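Local coordinates for protein trehalose-6-phosphate phosphatase (Cryptococcus neoformans, PDB 5DX9) that is a HAD-superfamily protein that holds a magnesium ion and a bound glycan together in one buried pocket, at residues 26-31 / 66-71; 86-91 / 133-138. All coordinates share one frame; numbering follows the deposited sequence.

Contact 1 (26-31 / 66-71); sequences NYDGTL and SGRDGD. Unlike the reference sequence in segment 26-31: N26 (reference Asp). With MG (magnesium ion), chain C; G6P (6-O-phosphono-alpha-D-glucopyranose), chain B; GLC (alpha-D-glucopyranose), chain D.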
# COMPACT_ATOMS: atom_id res chain seq x y z
N ASN A 26 -2.58 -3.55 2.69
CA ASN A 26 -2.99 -3.43 1.29
C ASN A 26 -4.41 -3.97 1.20
O ASN A 26 -4.87 -4.66 2.12
CB ASN A 26 -2.05 -4.20 0.36
CG ASN A 26 -2.45 -4.10 -1.10
OD1 ASN A 26 -2.86 -5.08 -1.71
ND2 ASN A 26 -2.33 -2.91 -1.66
N TYR A 27 -5.13 -3.66 0.13
CA TYR A 27 -6.49 -4.16 0.03
C TYR A 27 -6.63 -5.35 -0.91
O TYR A 27 -6.77 -6.48 -0.47
CB TYR A 27 -7.48 -3.08 -0.41
CG TYR A 27 -8.89 -3.61 -0.36
CD1 TYR A 27 -9.45 -3.99 0.86
CD2 TYR A 27 -9.65 -3.78 -1.51
CE1 TYR A 27 -10.73 -4.49 0.92
CE2 TYR A 27 -10.94 -4.28 -1.45
CZ TYR A 27 -11.47 -4.64 -0.23
OH TYR A 27 -12.74 -5.14 -0.14
N ASP A 28 -6.62 -5.08 -2.22
CA ASP A 28 -6.84 -6.14 -3.20
C ASP A 28 -5.76 -7.21 -3.08
O ASP A 28 -4.57 -6.88 -3.01
CB ASP A 28 -6.88 -5.57 -4.61
CG ASP A 28 -8.00 -4.56 -4.80
OD1 ASP A 28 -9.17 -4.97 -4.71
OD2 ASP A 28 -7.70 -3.37 -5.02
N GLY A 29 -6.17 -8.47 -3.06
CA GLY A 29 -5.25 -9.58 -2.96
C GLY A 29 -4.64 -9.75 -1.58
O GLY A 29 -3.93 -10.72 -1.31
N THR A 30 -4.92 -8.80 -0.69
CA THR A 30 -4.34 -8.83 0.64
C THR A 30 -5.41 -8.99 1.72
O THR A 30 -5.30 -9.86 2.58
CB THR A 30 -3.53 -7.56 0.92
OG1 THR A 30 -2.41 -7.50 0.03
CG2 THR A 30 -3.03 -7.56 2.36
N LEU A 31 -6.43 -8.14 1.68
CA LEU A 31 -7.55 -8.24 2.61
C LEU A 31 -8.74 -8.92 1.95
O LEU A 31 -9.69 -9.34 2.62
CB LEU A 31 -7.95 -6.86 3.13
CG LEU A 31 -7.06 -6.31 4.24
CD1 LEU A 31 -7.57 -4.97 4.73
CD2 LEU A 31 -6.98 -7.31 5.39
N SER A 66 -3.35 1.49 -0.74
CA SER A 66 -3.86 0.81 -1.93
C SER A 66 -3.66 1.61 -3.21
O SER A 66 -3.39 2.81 -3.17
CB SER A 66 -5.35 0.51 -1.74
OG SER A 66 -5.90 -0.09 -2.89
N GLY A 67 -3.77 0.94 -4.35
CA GLY A 67 -3.74 1.61 -5.63
C GLY A 67 -5.13 2.07 -6.01
O GLY A 67 -5.33 2.77 -7.00
N ARG A 68 -6.10 1.65 -5.20
CA ARG A 68 -7.49 2.03 -5.40
C ARG A 68 -7.72 3.54 -5.32
O ARG A 68 -6.90 4.28 -4.77
CB ARG A 68 -8.38 1.33 -4.37
CG ARG A 68 -8.57 -0.15 -4.60
CD ARG A 68 -9.59 -0.42 -5.70
NE ARG A 68 -9.84 -1.85 -5.85
CZ ARG A 68 -10.90 -2.36 -6.46
NH1 ARG A 68 -11.81 -1.56 -6.99
NH2 ARG A 68 -11.04 -3.68 -6.55
N ASP A 69 -8.84 3.97 -5.89
CA ASP A 69 -9.27 5.36 -5.82
C ASP A 69 -9.97 5.63 -4.49
O ASP A 69 -10.57 4.74 -3.90
CB ASP A 69 -10.21 5.67 -6.98
CG ASP A 69 -11.37 4.70 -7.07
OD1 ASP A 69 -11.14 3.54 -7.47
OD2 ASP A 69 -12.51 5.09 -6.74
N GLY A 70 -9.89 6.88 -4.03
CA GLY A 70 -10.48 7.27 -2.77
C GLY A 70 -11.97 6.96 -2.65
O GLY A 70 -12.46 6.66 -1.56
N ASP A 71 -12.68 7.03 -3.77
CA ASP A 71 -14.12 6.80 -3.78
C ASP A 71 -14.47 5.37 -3.38
O ASP A 71 -15.32 5.15 -2.52
CB ASP A 71 -14.71 7.11 -5.16
CG ASP A 71 -15.00 8.59 -5.35
OD1 ASP A 71 -14.37 9.42 -4.66
OD2 ASP A 71 -15.86 8.91 -6.20
MG MG C . -2.93 -5.54 -3.74
C1 G6P B . -7.35 -3.19 -8.48
C2 G6P B . -7.86 -1.82 -8.91
C3 G6P B . -6.85 -1.08 -9.77
C4 G6P B . -5.56 -0.90 -9.00
C5 G6P B . -5.06 -2.15 -8.25
C6 G6P B . -4.35 -1.78 -6.94
O1 G6P B . -7.26 -4.11 -9.57
O2 G6P B . -9.09 -1.99 -9.61
O3 G6P B . -7.34 0.23 -10.09
O4 G6P B . -4.61 -0.47 -9.99
O5 G6P B . -6.08 -3.07 -7.83
O6 G6P B . -5.08 -2.25 -5.78
P G6P B . -4.34 -2.57 -4.37
O1P G6P B . -5.28 -2.33 -3.09
O2P G6P B . -3.93 -3.99 -4.37
O3P G6P B . -3.04 -1.62 -4.31
C1 GLC D . -6.96 -5.44 -9.12
C2 GLC D . -6.65 -6.34 -10.31
C3 GLC D . -7.90 -6.64 -11.11
C4 GLC D . -9.02 -7.16 -10.22
C5 GLC D . -9.26 -6.22 -9.04
C6 GLC D . -10.24 -6.81 -8.03
O2 GLC D . -5.65 -5.71 -11.14
O3 GLC D . -7.61 -7.61 -12.12
O4 GLC D . -10.21 -7.29 -11.02
O5 GLC D . -8.04 -5.97 -8.35
O6 GLC D . -9.84 -8.14 -7.67
O HOH W 1 -3.05 -6.70 -5.48
O HOH W 2 -1.24 -4.39 -3.96
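The guanidinium of R68 has G6P O2 over one face, 3.6 Å above the plane and centred on it, while the carboxylate of D28 sits at its edge. This is the HAD-fold core: residues 26-30 form the first motif loop after strand 21-25, with N26 where the reference sequence has Asp, and S66 fits the motif II serine after strand 60-65. R68 grips D28 side-on, NE reaching OD2 at 2.8 Å on its syn lone pair. The second bond, NH2 to OD1 at 2.9 Å, comes in on the syn side but tilted, since the two planes stand 32° apart. A bend at chi2 (-79°) turns the R68 chain across D28 at about a right angle; P38 O takes a further NH2 bond, and F72 makes a cation-pi contact.

Beyond this pair the phosphate of G6P lies between the segments. N26 ND2 donates to O3P at 3.0 Å and also to I65 O, and G67 N reaches the same phosphate oxygen at 2.7 Å. From 26-31, D28 N also donates to O1P, while from 66-71 S66 OG comes so near O1P that the modelled separation is doubtful. That hydroxyl also accepts from R68 N in an ST turn. Magnesium joins N26 OD1, D28 O, G6P O2P and two waters, with D212 completing six ligands. N26 OD1, 2.1 Å from the metal, also accepts from T30 OG1 at 3.0 Å, in the carbonyl plane on a lone pair.

Contact 2 (86-91 / 133-138); sequences SAEHGS and EVKKAS. With G6P (6-O-phosphono-alpha-D-glucopyranose), chain B.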
# COMPACT_ATOMS: atom_id res chain seq x y z
N SER A 86 -5.10 5.43 2.29
CA SER A 86 -4.20 5.96 1.27
C SER A 86 -4.61 5.39 -0.08
O SER A 86 -4.73 4.17 -0.24
CB SER A 86 -2.75 5.62 1.60
OG SER A 86 -1.86 6.28 0.71
N ALA A 87 -4.84 6.27 -1.05
CA ALA A 87 -5.39 5.85 -2.33
C ALA A 87 -4.45 6.15 -3.49
O ALA A 87 -3.65 7.08 -3.43
CB ALA A 87 -6.74 6.50 -2.56
N GLU A 88 -4.57 5.35 -4.54
CA GLU A 88 -3.83 5.56 -5.79
C GLU A 88 -2.33 5.60 -5.56
O GLU A 88 -1.63 6.48 -6.07
CB GLU A 88 -4.31 6.84 -6.47
CG GLU A 88 -5.83 6.89 -6.65
CD GLU A 88 -6.29 7.88 -7.69
OE1 GLU A 88 -5.56 8.10 -8.68
OE2 GLU A 88 -7.39 8.44 -7.53
N HIS A 89 -1.84 4.63 -4.79
CA HIS A 89 -0.41 4.42 -4.60
C HIS A 89 0.29 5.57 -3.89
O HIS A 89 1.44 5.90 -4.20
CB HIS A 89 0.26 4.16 -5.96
CG HIS A 89 -0.29 2.96 -6.67
ND1 HIS A 89 0.15 1.68 -6.41
CD2 HIS A 89 -1.24 2.85 -7.62
CE1 HIS A 89 -0.52 0.83 -7.17
NE2 HIS A 89 -1.36 1.51 -7.92
N GLY A 90 -0.40 6.17 -2.93
CA GLY A 90 0.20 7.20 -2.11
C GLY A 90 0.12 8.59 -2.71
O GLY A 90 0.86 9.50 -2.31
N SER A 91 -0.77 8.77 -3.68
CA SER A 91 -1.01 10.09 -4.25
C SER A 91 -2.08 10.82 -3.44
O SER A 91 -2.25 12.03 -3.56
CB SER A 91 -1.44 9.97 -5.71
OG SER A 91 -2.66 9.29 -5.83
N GLU A 133 -9.87 2.25 -16.21
CA GLU A 133 -10.20 2.85 -14.93
C GLU A 133 -9.46 4.17 -14.76
O GLU A 133 -8.37 4.20 -14.18
CB GLU A 133 -9.87 1.90 -13.78
CG GLU A 133 -11.04 1.63 -12.85
CD GLU A 133 -10.67 0.72 -11.70
OE1 GLU A 133 -10.04 -0.33 -11.94
OE2 GLU A 133 -11.02 1.05 -10.55
N VAL A 134 -10.05 5.24 -15.26
CA VAL A 134 -9.49 6.57 -15.05
C VAL A 134 -9.76 7.02 -13.62
O VAL A 134 -10.90 7.17 -13.21
CB VAL A 134 -10.08 7.60 -16.04
CG1 VAL A 134 -9.52 8.98 -15.75
CG2 VAL A 134 -9.78 7.18 -17.47
N LYS A 135 -8.69 7.20 -12.86
CA LYS A 135 -8.81 7.66 -11.49
C LYS A 135 -8.32 9.10 -11.40
O LYS A 135 -8.08 9.74 -12.42
CB LYS A 135 -8.03 6.74 -10.54
CG LYS A 135 -8.66 5.36 -10.38
CD LYS A 135 -7.77 4.38 -9.62
CE LYS A 135 -6.65 3.87 -10.51
NZ LYS A 135 -5.88 2.77 -9.87
N LYS A 136 -8.17 9.62 -10.19
CA LYS A 136 -7.86 11.03 -10.02
C LYS A 136 -6.41 11.37 -10.35
O LYS A 136 -6.14 12.44 -10.89
CB LYS A 136 -8.21 11.48 -8.60
CG LYS A 136 -9.68 11.29 -8.25
CD LYS A 136 -10.08 12.06 -7.01
CE LYS A 136 -11.57 11.89 -6.73
NZ LYS A 136 -12.02 12.65 -5.52
N ALA A 137 -5.49 10.47 -10.03
CA ALA A 137 -4.07 10.72 -10.30
C ALA A 137 -3.39 9.52 -10.95
O ALA A 137 -2.17 9.50 -11.11
CB ALA A 137 -3.36 11.09 -9.01
N SER A 138 -4.18 8.52 -11.34
CA SER A 138 -3.64 7.34 -11.99
C SER A 138 -4.66 6.73 -12.94
O SER A 138 -5.85 7.01 -12.84
CB SER A 138 -3.21 6.30 -10.96
OG SER A 138 -4.30 5.91 -10.13
C1 G6P B . -7.35 -3.19 -8.48
C2 G6P B . -7.86 -1.82 -8.91
C3 G6P B . -6.85 -1.08 -9.77
C4 G6P B . -5.56 -0.90 -9.00
C5 G6P B . -5.06 -2.15 -8.25
C6 G6P B . -4.35 -1.78 -6.94
O1 G6P B . -7.26 -4.11 -9.57
O2 G6P B . -9.09 -1.99 -9.61
O3 G6P B . -7.34 0.23 -10.09
O4 G6P B . -4.61 -0.47 -9.99
O5 G6P B . -6.08 -3.07 -7.83
O6 G6P B . -5.08 -2.25 -5.78
P G6P B . -4.34 -2.57 -4.37
O1P G6P B . -5.28 -2.33 -3.09
O2P G6P B . -3.93 -3.99 -4.37
O3P G6P B . -3.04 -1.62 -4.31
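E88 pushes its carboxylate into the turn 135-138, and both oxygens are taken up there. OE1 receives A137 N at 2.7 Å on its syn side and S138 OG at 2.9 Å, the two donors arriving from opposite faces of the carboxylate plane. OE2 accepts K136 N at 3.0 Å, also syn and close to the plane, so the group is pinned against rotation by three bonds. Packing here is close: K135 CB lies 3.4 Å from E88 OE1 as the two side chains run antiparallel alongside one another, and A137 CB rests 3.7 Å from S91 OG, a hydroxyl that itself donates to E88 O.

The join is one of core to cap: 86-91 leaves the Rossmann-like sheet at the end of strand 84-87, whereas 133-138 turns the hairpin between cap strands 131-134 and 139-142. On the ligand side K135 is bent at chi3 (-77°), bringing NZ 2.9 Å from G6P O3 while its salt bridge runs to E182. E133 OE1 takes the neighbouring hydroxyl, G6P O2, and also bonds H142 NE2.

K136 is the loose side of the contact. Its CB still packs against E88 OE2, but from there the extended chain runs away from the glutamate toward the solvent-exposed side, leaving NZ 6.6 Å from OE2.

Both contacts are largely buried and both touch G6P, yet contact 1 lies nearer the centre of the chain and joins two loops of the core sheet, whereas contact 2 joins the core to the cap and has one exposed touching residue, K136. Their centres are about 10 Å apart. Contact 1 works through metal ligation, phosphate binding and a salt bridge; in contact 2 backbone N-H groups and a hydroxyl receive a carboxylate, and the sugar hydroxyls are met from the cap. Backbone hydrogen bonds tie 66-71 to 86-91: R68 O lies 2.6 Å from E88 N, and S66 O 2.9 Å from H89 N. K135 NZ also reaches back to G67 O.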